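Local coordinates for protein putative thiosugar synthase (Amycolatopsis orientalis, PDB 4N6F) that probably catalyses sulphur transfer from a sulphur-carrier protein to a sugar phosphate in 2-thiosugar biosynthesis, using a TIM barrel of the thiazole synthase (ThiG) family, at residues I81-F86 against I108-V113; G136-P141 against G157-R162. All coordinates share one frame; numbering follows the deposited sequence.

Contact 1: residues I81-F86 against I108-V113. With F6R (fructose -6-phosphate), chain F.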
loop_
_atom_site.group_PDB
_atom_site.type_symbol
_atom_site.label_atom_id
_atom_site.label_comp_id
_atom_site.label_asym_id
_atom_site.label_seq_id
_atom_site.Cartn_x
_atom_site.Cartn_y
_atom_site.Cartn_z
ATOM N N ILE A 81 -8.251 -23.293 -11.712
ATOM C CA ILE A 81 -7.160 -24.099 -11.194
ATOM C C ILE A 81 -7.649 -24.944 -10.028
ATOM O O ILE A 81 -8.476 -24.508 -9.231
ATOM C CB ILE A 81 -5.926 -23.236 -10.797
ATOM C CG1 ILE A 81 -6.148 -22.445 -9.504
ATOM C CG2 ILE A 81 -5.561 -22.285 -11.932
ATOM C CD1 ILE A 81 -4.846 -21.964 -8.900
ATOM N N GLY A 82 -7.142 -26.163 -9.940
ATOM C CA GLY A 82 -7.498 -27.042 -8.841
ATOM C C GLY A 82 -6.667 -26.775 -7.615
ATOM O O GLY A 82 -5.730 -25.967 -7.635
ATOM N N THR A 83 -7.005 -27.473 -6.544
ATOM C CA THR A 83 -6.307 -27.330 -5.284
ATOM C C THR A 83 -6.197 -28.671 -4.544
ATOM O O THR A 83 -7.034 -29.563 -4.729
ATOM C CB THR A 83 -6.999 -26.287 -4.384
ATOM O OG1 THR A 83 -6.336 -26.241 -3.121
ATOM C CG2 THR A 83 -8.468 -26.634 -4.166
ATOM N N THR A 84 -5.150 -28.800 -3.726
ATOM C CA THR A 84 -4.987 -29.940 -2.822
ATOM C C THR A 84 -5.045 -29.504 -1.352
ATOM O O THR A 84 -4.678 -30.277 -0.462
ATOM C CB THR A 84 -3.631 -30.646 -3.033
ATOM O OG1 THR A 84 -2.575 -29.778 -2.613
ATOM C CG2 THR A 84 -3.419 -31.043 -4.484
ATOM N N SER A 85 -5.509 -28.282 -1.084
ATOM C CA SER A 85 -5.474 -27.737 0.285
ATOM C C SER A 85 -6.391 -28.464 1.288
ATOM O O SER A 85 -6.222 -28.312 2.495
ATOM C CB SER A 85 -5.778 -26.234 0.292
ATOM O OG SER A 85 -7.124 -25.975 -0.047
ATOM N N PHE A 86 -7.355 -29.237 0.795
ATOM C CA PHE A 86 -8.223 -30.024 1.675
ATOM C C PHE A 86 -7.576 -31.333 2.100
ATOM O O PHE A 86 -7.943 -31.897 3.128
ATOM C CB PHE A 86 -9.578 -30.272 1.017
ATOM C CG PHE A 86 -10.459 -29.063 1.016
ATOM C CD1 PHE A 86 -11.162 -28.707 2.159
ATOM C CD2 PHE A 86 -10.555 -28.255 -0.107
ATOM C CE1 PHE A 86 -11.965 -27.576 2.176
ATOM C CE2 PHE A 86 -11.353 -27.124 -0.096
ATOM C CZ PHE A 86 -12.060 -26.784 1.046
ATOM N N ILE A 108 -3.672 -27.374 -14.148
ATOM C CA ILE A 108 -3.009 -26.385 -13.302
ATOM C C ILE A 108 -3.480 -26.544 -11.863
ATOM O O ILE A 108 -4.692 -26.563 -11.599
ATOM C CB ILE A 108 -3.299 -24.953 -13.762
ATOM C CG1 ILE A 108 -2.939 -24.782 -15.234
ATOM C CG2 ILE A 108 -2.523 -23.952 -12.907
ATOM C CD1 ILE A 108 -3.538 -23.534 -15.839
ATOM N N LEU A 109 -2.522 -26.596 -10.941
ATOM C CA LEU A 109 -2.773 -27.032 -9.584
ATOM C C LEU A 109 -2.157 -26.147 -8.508
ATOM O O LEU A 109 -0.942 -25.896 -8.498
ATOM C CB LEU A 109 -2.241 -28.456 -9.407
ATOM C CG LEU A 109 -2.553 -29.117 -8.057
ATOM C CD1 LEU A 109 -4.028 -29.516 -7.990
ATOM C CD2 LEU A 109 -1.661 -30.328 -7.833
ATOM N N LYS A 110 -3.010 -25.700 -7.591
ATOM C CA LYS A 110 -2.582 -25.062 -6.356
ATOM C C LYS A 110 -2.206 -26.190 -5.439
ATOM O O LYS A 110 -3.064 -26.902 -4.934
ATOM C CB LYS A 110 -3.713 -24.168 -5.833
ATOM C CG LYS A 110 -3.492 -23.566 -4.465
ATOM C CD LYS A 110 -4.666 -22.669 -4.087
ATOM C CE LYS A 110 -4.503 -22.003 -2.720
ATOM N NZ LYS A 110 -4.849 -22.967 -1.661
ATOM N N LEU A 111 -0.907 -26.403 -5.270
ATOM C CA LEU A 111 -0.404 -27.564 -4.547
ATOM C C LEU A 111 -0.077 -27.186 -3.123
ATOM O O LEU A 111 0.769 -26.314 -2.876
ATOM C CB LEU A 111 0.838 -28.119 -5.238
ATOM C CG LEU A 111 1.558 -29.276 -4.541
ATOM C CD1 LEU A 111 0.667 -30.504 -4.440
ATOM C CD2 LEU A 111 2.840 -29.596 -5.291
ATOM N N ASP A 112 -0.757 -27.848 -2.190
ATOM C CA ASP A 112 -0.575 -27.633 -0.765
ATOM C C ASP A 112 -0.353 -28.986 -0.080
ATOM O O ASP A 112 -1.155 -29.918 -0.242
ATOM C CB ASP A 112 -1.813 -26.948 -0.181
ATOM C CG ASP A 112 -1.879 -25.471 -0.519
ATOM O OD1 ASP A 112 -1.003 -24.721 -0.076
ATOM O OD2 ASP A 112 -2.826 -25.043 -1.217
ATOM N N VAL A 113 0.769 -29.092 0.627
ATOM C CA VAL A 113 1.102 -30.243 1.453
ATOM C C VAL A 113 1.562 -29.686 2.795
ATOM O O VAL A 113 2.661 -29.137 2.901
ATOM C CB VAL A 113 2.232 -31.082 0.834
ATOM C CG1 VAL A 113 2.537 -32.298 1.696
ATOM C CG2 VAL A 113 1.856 -31.517 -0.575
HETATM C C1 F6R F . -4.432 -22.560 -0.292
HETATM C C2 F6R F . -5.446 -21.646 0.339
HETATM C C3 F6R F . -5.371 -21.231 1.788
HETATM C C4 F6R F . -4.285 -20.163 1.922
HETATM C C5 F6R F . -4.402 -19.403 3.247
HETATM C C6 F6R F . -3.730 -18.047 3.162
HETATM O O2 F6R F . -6.347 -21.165 -0.351
HETATM O O3 F6R F . -5.116 -22.307 2.697
HETATM O O4 F6R F . -2.993 -20.786 1.859
HETATM O O5 F6R F . -5.764 -19.203 3.617
HETATM O O6 F6R F . -3.732 -17.467 4.461
HETATM P P F6R F . -4.766 -16.343 4.919
HETATM O O1P F6R F . -6.031 -17.116 5.150
HETATM O O2P F6R F . -4.868 -15.349 3.795
HETATM O O3P F6R F . -4.069 -15.778 6.123
#

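Contact 2: residues G136-P141 against G157-R162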
loop_
_atom_site.group_PDB
_atom_site.type_symbol
_atom_site.label_atom_id
_atom_site.label_comp_id
_atom_site.label_asym_id
_atom_site.label_seq_id
_atom_site.Cartn_x
_atom_site.Cartn_y
_atom_site.Cartn_z
ATOM N N GLY A 136 3.355 -34.174 -16.137
ATOM C CA GLY A 136 2.993 -32.973 -16.893
ATOM C C GLY A 136 1.975 -32.035 -16.254
ATOM O O GLY A 136 1.407 -31.186 -16.942
ATOM N N MET A 137 1.738 -32.157 -14.952
ATOM C CA MET A 137 0.908 -31.168 -14.262
ATOM C C MET A 137 1.670 -29.848 -14.093
ATOM O O MET A 137 2.895 -29.831 -13.937
ATOM C CB MET A 137 0.441 -31.683 -12.905
ATOM C CG MET A 137 -0.541 -32.836 -12.999
ATOM S SD MET A 137 -1.762 -32.822 -11.675
ATOM C CE MET A 137 -2.942 -31.654 -12.341
ATOM N N GLU A 138 0.930 -28.748 -14.124
ATOM C CA GLU A 138 1.498 -27.420 -13.931
ATOM C C GLU A 138 1.213 -26.997 -12.500
ATOM O O GLU A 138 0.065 -27.024 -12.069
ATOM C CB GLU A 138 0.897 -26.445 -14.936
ATOM C CG GLU A 138 1.299 -26.723 -16.390
ATOM C CD GLU A 138 2.686 -26.196 -16.771
ATOM O OE1 GLU A 138 3.132 -26.504 -17.898
ATOM O OE2 GLU A 138 3.334 -25.460 -15.980
ATOM N N LEU A 139 2.253 -26.605 -11.761
ATOM C CA LEU A 139 2.166 -26.506 -10.307
ATOM C C LEU A 139 2.484 -25.141 -9.748
ATOM O O LEU A 139 3.426 -24.487 -10.186
ATOM C CB LEU A 139 3.103 -27.519 -9.644
ATOM C CG LEU A 139 2.917 -28.976 -10.052
ATOM C CD1 LEU A 139 3.951 -29.815 -9.332
ATOM C CD2 LEU A 139 1.516 -29.479 -9.732
ATOM N N LEU A 140 1.685 -24.748 -8.755
ATOM C CA LEU A 140 1.926 -23.596 -7.915
ATOM C C LEU A 140 1.965 -24.084 -6.461
ATOM O O LEU A 140 0.937 -24.077 -5.762
ATOM C CB LEU A 140 0.835 -22.541 -8.115
ATOM C CG LEU A 140 0.806 -21.817 -9.471
ATOM C CD1 LEU A 140 0.031 -22.585 -10.520
ATOM C CD2 LEU A 140 0.186 -20.438 -9.321
ATOM N N PRO A 141 3.154 -24.525 -6.006
ATOM C CA PRO A 141 3.334 -24.995 -4.639
ATOM C C PRO A 141 3.503 -23.875 -3.618
ATOM O O PRO A 141 3.919 -22.771 -3.963
ATOM C CB PRO A 141 4.596 -25.863 -4.720
ATOM C CG PRO A 141 5.330 -25.393 -5.928
ATOM C CD PRO A 141 4.358 -24.730 -6.838
ATOM N N GLY A 157 10.416 -27.445 -12.510
ATOM C CA GLY A 157 9.646 -26.792 -13.566
ATOM C C GLY A 157 8.300 -26.285 -13.083
ATOM O O GLY A 157 7.366 -26.179 -13.863
ATOM N N CYS A 158 8.199 -25.955 -11.794
ATOM C CA CYS A 158 6.990 -25.337 -11.272
ATOM C C CYS A 158 6.722 -23.998 -11.973
ATOM O O CYS A 158 7.656 -23.309 -12.383
ATOM C CB CYS A 158 7.078 -25.206 -9.756
ATOM S SG CYS A 158 7.041 -26.841 -8.940
ATOM N N ALA A 159 5.442 -23.661 -12.149
ATOM C CA ALA A 159 5.049 -22.462 -12.888
ATOM C C ALA A 159 5.296 -21.192 -12.076
ATOM O O ALA A 159 5.747 -20.180 -12.605
ATOM C CB ALA A 159 3.580 -22.551 -13.289
ATOM N N ALA A 160 4.984 -21.257 -10.790
ATOM C CA ALA A 160 5.113 -20.128 -9.881
ATOM C C ALA A 160 5.231 -20.686 -8.470
ATOM O O ALA A 160 4.889 -21.847 -8.228
ATOM C CB ALA A 160 3.901 -19.216 -9.982
ATOM N N LEU A 161 5.731 -19.860 -7.559
ATOM C CA LEU A 161 5.959 -20.243 -6.172
ATOM C C LEU A 161 5.115 -19.397 -5.263
ATOM O O LEU A 161 5.193 -18.179 -5.312
ATOM C CB LEU A 161 7.412 -19.972 -5.780
ATOM C CG LEU A 161 8.339 -21.133 -5.514
ATOM C CD1 LEU A 161 9.634 -20.589 -4.933
ATOM C CD2 LEU A 161 7.696 -22.127 -4.550
ATOM N N ARG A 162 4.330 -20.033 -4.417
ATOM C CA ARG A 162 3.650 -19.320 -3.350
ATOM C C ARG A 162 4.540 -19.436 -2.118
ATOM O O ARG A 162 4.994 -20.535 -1.768
ATOM C CB ARG A 162 2.253 -19.898 -3.113
ATOM C CG ARG A 162 1.328 -19.777 -4.326
ATOM C CD ARG A 162 0.350 -20.947 -4.443
ATOM N NE ARG A 162 -0.396 -21.125 -3.202
ATOM C CZ ARG A 162 -0.689 -22.297 -2.629
ATOM N NH1 ARG A 162 -1.348 -22.304 -1.475
ATOM N NH2 ARG A 162 -0.329 -23.450 -3.173
HETATM O O HOH W 1 4.515 -26.364 -13.508
#

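Contact 1: residues I81-F86 against I108-V113
T84 OG1 accepts a nearly straight hydrogen bond from D112 N, at 2.7 Å and 167°. The hydroxyl can meet the facing backbone because it lies between its own N and carbonyl carbon (chi1 68°). That rotation sets the methyl beside the backbone N, where CG2 rests on both methyls of L109, crossing that side chain at about a right angle. Before T84 the two chains pair as parallel strands. G82 N donates to I108 O at 3.0 Å, and K110 N donates to G82 O at 2.7 Å. K110 O then receives T84 N at 3.1 Å and is also approached by the CA hydrogen of T83. At the start of the pair, I81 CG2 packs on I108 CG2, 3.6 Å away.

T83 and K110 lie side by side on the face that bears the ligand. The lysine chain is extended through its first three torsions and turns at the last (chi4 -79°). This turn leads to the covalent bond of K110 NZ to C1 of fructose 6-phosphate, 1.5 Å long. C1 is next to the C2 ketone, so the adduct is modelled as a ketoamine; it probably arose by rearrangement of a Schiff base with the sugar phosphate. D112 OD2 stands 3.1 Å from the same C1, while its OD1 is held by salt bridges to R162 and R114. T83 OG1 also closes an ST turn by accepting S85 N at 3.0 Å. Both T83 OG1 and S85 OG are hydrogen-bonded to E31 OE2.

The pair belongs to the beta-alpha-beta unit of strand 79-83, helix 90-104 and strand 108-111. Strand 50-52 flanks it at I81, and strand 138-143 flanks it at L109. On the outer face L109 packs against helices 90-104 and 122-134.

Contact 2: residues G136-P141 against G157-R162
G157 O is joined to the first strand by a water, which donates to it and to E138 OE2 and accepts from L139 N at 2.9 Å. C158 SG packs on the ring of P141, 3.8 Å from its CG, and also lies near L139 CB. Next, A159 N donates to L139 O at 2.9 Å, in the carbonyl plane. A160 CB touches L140 CD2 at 4.0 Å. The carbonyl of A160 faces the other chain, where the L140 CA hydrogen approaches it almost straight on (166°) and P141 CD lies 3.2 Å from its O. L161 turns away, but its CD2 comes back beside P141.

R162 grips the first strand twice. Its backbone N donates to P141 O at 2.8 Å. Its chain then bends at chi2 and chi3 (54°), bringing the guanidinium back to L140. There NH2 donates to L140 O at 2.9 Å, with the oxygen at the edge of the guanidinium, close to its plane. NE forms a salt bridge with E194. A leucine in its place would probably leave the L140 carbonyl without this donor and the E194 carboxylate without its cation. R162 also touches the bound sugar phosphate. The unit of strand 138-143, helix 147-156 and strand 161-164 is one beta-alpha-beta step of the TIM barrel, with R162 lining its ligand pocket.

Overall arrangement
The two contacts follow one another along the chain and neither nest nor cross. Contact 1 closes first, when the chain leaves strand 79-83, runs through helix 90-104 and returns as strand 108-111. Helix 122-134 then leads to strand 138-143. Contact 2 closes after helix 147-156, when strand 161-164 comes up beside strand 138-143. The two meet because strands 108-111 and 138-143 are neighbours, with a probable hydrogen bond from L109 N to E138 O at 2.9 Å. K110 CE also packs against R162 NH1. Together they join four consecutive strands of the parallel barrel sheet and bring K110, D112 and R162 to one pocket.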